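Local coordinates for protein dihydrodipicolinate synthase (Bacillus clausii KSM-K16, PDB 3E96) that probably catalyses the condensation that forms 4-hydroxy-tetrahydrodipicolinate on the path to lysine, as a TIM-barrel lyase of the DapA family, at residues R130-I133 with E134-F138; R181-P184 with E185-I189; Q291-T294 with E295-S299. All coordinates share one frame; numbering follows the deposited sequence.

Contact 1 of 3, residues R130-I133 with E134-F138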
loop_
_atom_site.group_PDB
_atom_site.type_symbol
_atom_site.label_atom_id
_atom_site.label_comp_id
_atom_site.label_asym_id
_atom_site.label_seq_id
_atom_site.Cartn_x
_atom_site.Cartn_y
_atom_site.Cartn_z
ATOM N N ARG B 130 1.236 -9.787 -15.276
ATOM C CA ARG B 130 1.741 -10.336 -16.528
ATOM C C ARG B 130 3.071 -9.713 -16.939
ATOM O O ARG B 130 4.014 -10.429 -17.266
ATOM C CB ARG B 130 0.729 -10.128 -17.651
ATOM C CG ARG B 130 1.175 -10.713 -18.982
ATOM C CD ARG B 130 0.471 -9.998 -20.115
ATOM N NE ARG B 130 0.733 -8.562 -20.051
ATOM C CZ ARG B 130 0.076 -7.650 -20.756
ATOM N NH1 ARG B 130 -0.889 -8.025 -21.586
ATOM N NH2 ARG B 130 0.375 -6.365 -20.623
ATOM N N ASP B 131 3.147 -8.384 -16.920
ATOM C CA ASP B 131 4.370 -7.689 -17.317
ATOM C C ASP B 131 5.583 -8.116 -16.500
ATOM O O ASP B 131 6.668 -8.323 -17.046
ATOM C CB ASP B 131 4.200 -6.171 -17.200
ATOM C CG ASP B 131 3.256 -5.603 -18.245
ATOM O OD1 ASP B 131 2.926 -6.319 -19.213
ATOM O OD2 ASP B 131 2.854 -4.428 -18.097
ATOM N N ILE B 132 5.402 -8.239 -15.191
ATOM C CA ILE B 132 6.494 -8.639 -14.311
ATOM C C ILE B 132 6.926 -10.083 -14.553
ATOM O O ILE B 132 8.120 -10.378 -14.630
ATOM C CB ILE B 132 6.088 -8.466 -12.830
ATOM C CG1 ILE B 132 5.879 -6.977 -12.532
ATOM C CG2 ILE B 132 7.151 -9.079 -11.914
ATOM C CD1 ILE B 132 5.215 -6.696 -11.196
ATOM N N ILE B 133 5.956 -10.983 -14.670
ATOM C CA ILE B 133 6.266 -12.390 -14.899
ATOM C C ILE B 133 6.982 -12.592 -16.236
ATOM O O ILE B 133 7.976 -13.314 -16.310
ATOM C CB ILE B 133 4.981 -13.252 -14.866
ATOM C CG1 ILE B 133 4.386 -13.221 -13.454
ATOM C CG2 ILE B 133 5.291 -14.690 -15.274
ATOM C CD1 ILE B 133 3.054 -13.921 -13.336
ATOM N N GLU B 134 6.492 -11.949 -17.289
ATOM C CA GLU B 134 7.125 -12.100 -18.596
ATOM C C GLU B 134 8.533 -11.514 -18.625
ATOM O O GLU B 134 9.439 -12.097 -19.223
ATOM C CB GLU B 134 6.263 -11.462 -19.692
ATOM C CG GLU B 134 4.865 -12.060 -19.783
ATOM C CD GLU B 134 4.133 -11.682 -21.060
ATOM O OE1 GLU B 134 4.204 -10.506 -21.470
ATOM O OE2 GLU B 134 3.469 -12.561 -21.649
ATOM N N ALA B 135 8.725 -10.373 -17.970
ATOM C CA ALA B 135 10.035 -9.733 -17.934
ATOM C C ALA B 135 11.051 -10.565 -17.154
ATOM O O ALA B 135 12.214 -10.680 -17.551
ATOM C CB ALA B 135 9.926 -8.337 -17.320
ATOM N N LEU B 136 10.615 -11.152 -16.045
ATOM C CA LEU B 136 11.515 -11.949 -15.220
ATOM C C LEU B 136 11.838 -13.323 -15.789
ATOM O O LEU B 136 12.956 -13.813 -15.619
ATOM C CB LEU B 136 10.940 -12.117 -13.810
ATOM C CG LEU B 136 10.907 -10.870 -12.920
ATOM C CD1 LEU B 136 10.259 -11.221 -11.583
ATOM C CD2 LEU B 136 12.327 -10.345 -12.704
ATOM N N ASP B 137 10.865 -13.943 -16.449
ATOM C CA ASP B 137 11.061 -15.276 -17.016
ATOM C C ASP B 137 11.676 -16.144 -15.918
ATOM O O ASP B 137 12.717 -16.778 -16.102
ATOM C CB ASP B 137 11.995 -15.190 -18.229
ATOM C CG ASP B 137 12.113 -16.509 -18.970
ATOM O OD1 ASP B 137 11.070 -17.149 -19.218
ATOM O OD2 ASP B 137 13.250 -16.899 -19.317
ATOM N N PHE B 138 11.008 -16.158 -14.769
ATOM C CA PHE B 138 11.466 -16.892 -13.595
ATOM C C PHE B 138 10.203 -17.354 -12.859
ATOM O O PHE B 138 9.177 -16.677 -12.912
ATOM C CB PHE B 138 12.277 -15.923 -12.724
ATOM C CG PHE B 138 13.030 -16.570 -11.604
ATOM C CD1 PHE B 138 14.060 -17.468 -11.863
ATOM C CD2 PHE B 138 12.748 -16.236 -10.285
ATOM C CE1 PHE B 138 14.801 -18.019 -10.824
ATOM C CE2 PHE B 138 13.484 -16.781 -9.237
ATOM C CZ PHE B 138 14.513 -17.674 -9.510
HETATM O O HOH W 1 4.859 -8.129 -21.214
#
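R130 and E134 meet one turn apart on the last turns of helix 122-136, an outer helix of the TIM barrel that links strands 109-112 and 140-144. Their contact is made by the aliphatic part of the arginine. CG of R130 lies 3.7 Å from the carboxylate carbon CD of E134. The guanidinium does not grip this glutamate. R130 NE and E134 OE1 stand 4.2 Å apart, with the oxygen well out of the guanidinium plane, so only their opposite charges are felt. The reason lies in the arginine chain. CG is anti to the backbone N (chi1 -178°), and a bend at chi3 (57°) swings the guanidinium over to D131. There NE and NH2 both hold OD1 of D131 side-on, from one face of the carboxylate. The NH2 bond, at 2.9 Å, is a salt bridge. A water links E134 to the D131 carboxylate: it donates to E134 OE1 and, weakly, to D131 OD1. Such a bridge probably eases the closeness of the two acids.

The buried side of the helix is mostly apolar. I132 and L136 lie side by side and point the same way, with I132 CG2 3.8 Å from L136 CD1. Both rest on I88 of strand 83-88. I133 packs on I112 and L160. The main chain keeps its helical bonds to the end, where D137 turns to positive phi. D137 N still donates to I133 O at 3.0 Å.

Contact 2 of 3, residues R181-P184 with E185-I189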
loop_
_atom_site.group_PDB
_atom_site.type_symbol
_atom_site.label_atom_id
_atom_site.label_comp_id
_atom_site.label_asym_id
_atom_site.label_seq_id
_atom_site.Cartn_x
_atom_site.Cartn_y
_atom_site.Cartn_z
ATOM N N ARG B 181 -11.664 -24.270 -9.869
ATOM C CA ARG B 181 -12.317 -25.112 -10.861
ATOM C C ARG B 181 -12.551 -24.430 -12.208
ATOM O O ARG B 181 -13.180 -25.004 -13.098
ATOM C CB ARG B 181 -13.628 -25.636 -10.269
ATOM C CG ARG B 181 -13.378 -26.518 -9.047
ATOM C CD ARG B 181 -14.627 -26.864 -8.254
ATOM N NE ARG B 181 -14.310 -27.869 -7.243
ATOM C CZ ARG B 181 -13.554 -27.649 -6.170
ATOM N NH1 ARG B 181 -13.038 -26.443 -5.946
ATOM N NH2 ARG B 181 -13.284 -28.645 -5.338
ATOM N N SER B 182 -12.027 -23.218 -12.366
ATOM C CA SER B 182 -12.186 -22.471 -13.615
ATOM C C SER B 182 -10.910 -22.484 -14.450
ATOM O O SER B 182 -10.882 -21.962 -15.564
ATOM C CB SER B 182 -12.580 -21.020 -13.322
ATOM O OG SER B 182 -13.825 -20.951 -12.649
ATOM N N ILE B 183 -9.856 -23.076 -13.904
ATOM C CA ILE B 183 -8.579 -23.152 -14.600
ATOM C C ILE B 183 -8.251 -24.620 -14.865
ATOM O O ILE B 183 -8.236 -25.436 -13.945
ATOM C CB ILE B 183 -7.469 -22.490 -13.750
ATOM C CG1 ILE B 183 -7.788 -20.997 -13.586
ATOM C CG2 ILE B 183 -6.106 -22.707 -14.395
ATOM C CD1 ILE B 183 -6.896 -20.256 -12.610
ATOM N N PRO B 184 -7.993 -24.976 -16.134
ATOM C CA PRO B 184 -7.672 -26.357 -16.510
ATOM C C PRO B 184 -6.387 -26.882 -15.880
ATOM O O PRO B 184 -5.474 -26.113 -15.578
ATOM C CB PRO B 184 -7.593 -26.286 -18.034
ATOM C CG PRO B 184 -7.084 -24.906 -18.275
ATOM C CD PRO B 184 -7.904 -24.080 -17.301
ATOM N N GLU B 185 -6.328 -28.196 -15.675
ATOM C CA GLU B 185 -5.153 -28.822 -15.077
ATOM C C GLU B 185 -3.931 -28.514 -15.929
ATOM O O GLU B 185 -2.800 -28.532 -15.450
ATOM C CB GLU B 185 -5.346 -30.339 -14.986
ATOM C CG GLU B 185 -6.536 -30.770 -14.141
ATOM C CD GLU B 185 -6.461 -30.259 -12.713
ATOM O OE1 GLU B 185 -5.467 -30.565 -12.018
ATOM O OE2 GLU B 185 -7.399 -29.553 -12.282
ATOM N N GLU B 186 -4.180 -28.227 -17.199
ATOM C CA GLU B 186 -3.130 -27.911 -18.153
ATOM C C GLU B 186 -2.211 -26.773 -17.693
ATOM O O GLU B 186 -1.038 -26.732 -18.058
ATOM C CB GLU B 186 -3.765 -27.547 -19.493
ATOM C CG GLU B 186 -2.794 -27.029 -20.523
ATOM C CD GLU B 186 -3.482 -26.582 -21.795
ATOM O OE1 GLU B 186 -2.772 -26.152 -22.723
ATOM O OE2 GLU B 186 -4.726 -26.661 -21.866
ATOM N N HIS B 187 -2.736 -25.853 -16.892
ATOM C CA HIS B 187 -1.920 -24.733 -16.444
ATOM C C HIS B 187 -1.142 -24.968 -15.151
ATOM O O HIS B 187 -0.291 -24.162 -14.774
ATOM C CB HIS B 187 -2.786 -23.480 -16.354
ATOM C CG HIS B 187 -3.436 -23.126 -17.655
ATOM N ND1 HIS B 187 -2.768 -23.194 -18.860
ATOM C CD2 HIS B 187 -4.694 -22.720 -17.946
ATOM C CE1 HIS B 187 -3.588 -22.850 -19.836
ATOM N NE2 HIS B 187 -4.763 -22.557 -19.309
ATOM N N GLN B 188 -1.426 -26.084 -14.490
ATOM C CA GLN B 188 -0.740 -26.466 -13.260
ATOM C C GLN B 188 -0.420 -25.297 -12.336
ATOM O O GLN B 188 0.634 -24.670 -12.446
ATOM C CB GLN B 188 0.549 -27.212 -13.617
ATOM C CG GLN B 188 0.308 -28.419 -14.512
ATOM C CD GLN B 188 1.591 -29.059 -15.003
ATOM O OE1 GLN B 188 2.403 -29.544 -14.211
ATOM N NE2 GLN B 188 1.782 -29.065 -16.319
ATOM N N ILE B 189 -1.334 -25.013 -11.417
ATOM C CA ILE B 189 -1.143 -23.924 -10.472
ATOM C C ILE B 189 -1.204 -24.463 -9.047
ATOM O O ILE B 189 -2.108 -25.226 -8.705
ATOM C CB ILE B 189 -2.250 -22.852 -10.633
ATOM C CG1 ILE B 189 -2.212 -22.258 -12.044
ATOM C CG2 ILE B 189 -2.088 -21.769 -9.576
ATOM C CD1 ILE B 189 -0.921 -21.538 -12.386
HETATM O O HOH W 2 -9.356 -27.909 -13.016
HETATM O O HOH W 3 -4.081 -25.783 -12.687
#
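H187 sets its ring carbon CG anti to its carbonyl carbon (chi1 -58°), and a chi2 of -42° sets the CD2 side of the imidazole against I183 and P184. H187 closes a short 3-10 turn, residues 185-187, and folds back on these two residues just before it, in the TIM-barrel loop between helix 173-180 and strand 190-193. P184 CG lies 3.3 Å from H187 CD2 and 3.5 Å from H187 NE2. The proline ring comes to the CD2-NE2 side of the imidazole at an oblique angle. CG2 of I183 arrives at the ring edge, in the ring plane, 3.8 Å from H187 CD2. I183 and H187 cross at about a right angle, and both also touch A158. With an alanine at H187, P184 CG and I183 CG2 would probably lose their shared aromatic partner, and a gap would open beside A158 and P159.

The backbone closes the turn: H187 N donates to P184 O at 3.0 Å, from above the carbonyl plane. Q188 N then bonds to E185 O, and Q188 takes a positive phi as the chain leaves the turn. E185 bends at chi2, and its OE2 receives a bond from a water that also donates to I183 O. A second water clasps the base of the turn: it donates to P184 O at 3.2 Å and accepts from I189 N at 3.1 Å.

Contact 3 of 3, residues Q291-T294 with E295-S299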
loop_
_atom_site.group_PDB
_atom_site.type_symbol
_atom_site.label_atom_id
_atom_site.label_comp_id
_atom_site.label_asym_id
_atom_site.label_seq_id
_atom_site.Cartn_x
_atom_site.Cartn_y
_atom_site.Cartn_z
ATOM N N GLN B 291 -1.081 -8.789 27.923
ATOM C CA GLN B 291 -1.704 -9.741 28.837
ATOM C C GLN B 291 -2.403 -10.846 28.048
ATOM O O GLN B 291 -2.372 -12.014 28.438
ATOM C CB GLN B 291 -2.719 -9.027 29.735
ATOM C CG GLN B 291 -3.329 -9.906 30.819
ATOM C CD GLN B 291 -2.341 -10.246 31.922
ATOM O OE1 GLN B 291 -1.292 -10.843 31.675
ATOM N NE2 GLN B 291 -2.672 -9.859 33.149
ATOM N N LEU B 292 -3.032 -10.481 26.935
ATOM C CA LEU B 292 -3.715 -11.470 26.112
ATOM C C LEU B 292 -2.711 -12.445 25.494
ATOM O O LEU B 292 -3.008 -13.627 25.340
ATOM C CB LEU B 292 -4.529 -10.784 25.006
ATOM C CG LEU B 292 -5.712 -9.928 25.464
ATOM C CD1 LEU B 292 -6.332 -9.219 24.265
ATOM C CD2 LEU B 292 -6.742 -10.812 26.158
ATOM N N VAL B 293 -1.527 -11.952 25.136
ATOM C CA VAL B 293 -0.498 -12.820 24.556
ATOM C C VAL B 293 -0.005 -13.773 25.647
ATOM O O VAL B 293 0.221 -14.961 25.405
ATOM C CB VAL B 293 0.708 -12.005 24.021
ATOM C CG1 VAL B 293 1.849 -12.953 23.621
ATOM C CG2 VAL B 293 0.282 -11.174 22.815
ATOM N N THR B 294 0.156 -13.236 26.850
ATOM C CA THR B 294 0.607 -14.029 27.986
ATOM C C THR B 294 -0.387 -15.148 28.275
ATOM O O THR B 294 -0.007 -16.315 28.385
ATOM C CB THR B 294 0.756 -13.144 29.243
ATOM O OG1 THR B 294 1.795 -12.186 29.022
ATOM C CG2 THR B 294 1.097 -13.991 30.470
ATOM N N GLU B 295 -1.666 -14.795 28.378
ATOM C CA GLU B 295 -2.702 -15.780 28.665
ATOM C C GLU B 295 -2.792 -16.835 27.568
ATOM O O GLU B 295 -3.128 -17.987 27.834
ATOM C CB GLU B 295 -4.060 -15.091 28.833
ATOM C CG GLU B 295 -4.025 -13.914 29.796
ATOM C CD GLU B 295 -5.392 -13.301 30.037
ATOM O OE1 GLU B 295 -6.201 -13.243 29.085
ATOM O OE2 GLU B 295 -5.653 -12.866 31.178
ATOM N N LEU B 296 -2.488 -16.442 26.336
ATOM C CA LEU B 296 -2.543 -17.375 25.217
ATOM C C LEU B 296 -1.389 -18.378 25.304
ATOM O O LEU B 296 -1.577 -19.581 25.103
ATOM C CB LEU B 296 -2.474 -16.606 23.896
ATOM C CG LEU B 296 -2.983 -17.306 22.636
ATOM C CD1 LEU B 296 -4.464 -17.614 22.781
ATOM C CD2 LEU B 296 -2.762 -16.402 21.436
ATOM N N LEU B 297 -0.196 -17.876 25.600
ATOM C CA LEU B 297 0.976 -18.734 25.719
ATOM C C LEU B 297 0.813 -19.645 26.929
ATOM O O LEU B 297 1.266 -20.789 26.928
ATOM C CB LEU B 297 2.246 -17.890 25.859
ATOM C CG LEU B 297 2.638 -17.082 24.619
ATOM C CD1 LEU B 297 3.903 -16.292 24.900
ATOM C CD2 LEU B 297 2.841 -18.018 23.433
ATOM N N SER B 298 0.155 -19.125 27.958
ATOM C CA SER B 298 -0.092 -19.896 29.167
ATOM C C SER B 298 -1.035 -21.052 28.828
ATOM O O SER B 298 -0.819 -22.185 29.255
ATOM C CB SER B 298 -0.718 -19.000 30.239
ATOM O OG SER B 298 -0.926 -19.709 31.448
ATOM N N SER B 299 -2.073 -20.770 28.044
ATOM C CA SER B 299 -3.028 -21.807 27.668
ATOM C C SER B 299 -2.359 -22.867 26.801
ATOM O O SER B 299 -2.741 -24.039 26.843
ATOM C CB SER B 299 -4.227 -21.204 26.925
ATOM O OG SER B 299 -3.886 -20.851 25.595
#
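E295 lies against Q291 one turn back on helix 287-299, and its side chain can be followed outward atom by atom. CB sits near Q291 O, the carbonyl that accepts the E295 backbone N-H. CG is anti to the carbonyl carbon of its own residue (chi1 -50°), which lays the chain back along the helix against Q291. The position of Q291 O is less sure, because E295 CG lies too close to it in the model. CD then reaches 4.0 Å from CG of Q291. At the tip the two oxygens part. OE2 meets Q291 CG at 3.8 Å, and OE1 meets the methyl CD2 of L292, also at 3.8 Å. The carboxylate thus touches carbon on two neighbouring residues. The Q291 amide stands nearly parallel to it, the planes 9° apart, but the chain of Q291 bends at chi2 (71°), and it is CG, not the amide, that meets the carboxylate.

On the inner side V293 and L297 run alongside each other. V293 CG1 is 4.1 Å from L297 CD1, and both side chains rest on M270 of helix 262-270. L292 and L296 face another neighbour, helix 235-252, where L292 meets L251 and L296 meets P247 and F248. T294 turns its hydroxyl OG1 back to the main chain and bonds to K290 O.

The helical backbone bonds continue, among them S298 N to T294 O at 2.8 Å. At the last turn the S299 hydroxyl OG donates to L296 O at 2.7 Å, a side chain bonding back to the main chain three residues before. The whole is an amphipathic helix, its apolar side set against helices 235-252 and 262-270 in the C-terminal helical part that follows the barrel in this family.

How the contacts relate
Contacts 1 and 2 belong to the barrel, and contact 3 to the helices after it. Contacts 1 and 3 are each partly buried, with isoleucine, valine or leucine inward and polar chains outward. Contact 2 is a surface turn with one buried residue, I183. No two contacts share an element. Charged side chains and a water mark contact 1, where the salt bridge joins neighbours in sequence. Ring and proline packing marks contact 2, and a carboxylate against aliphatic carbon marks contact 3. Bound waters bridge atoms in the first two. The centres of contacts 1 and 2 are about 19 Å apart. Contact 3 lies across the chain's centre, its centre about 44 Å from that of contact 1.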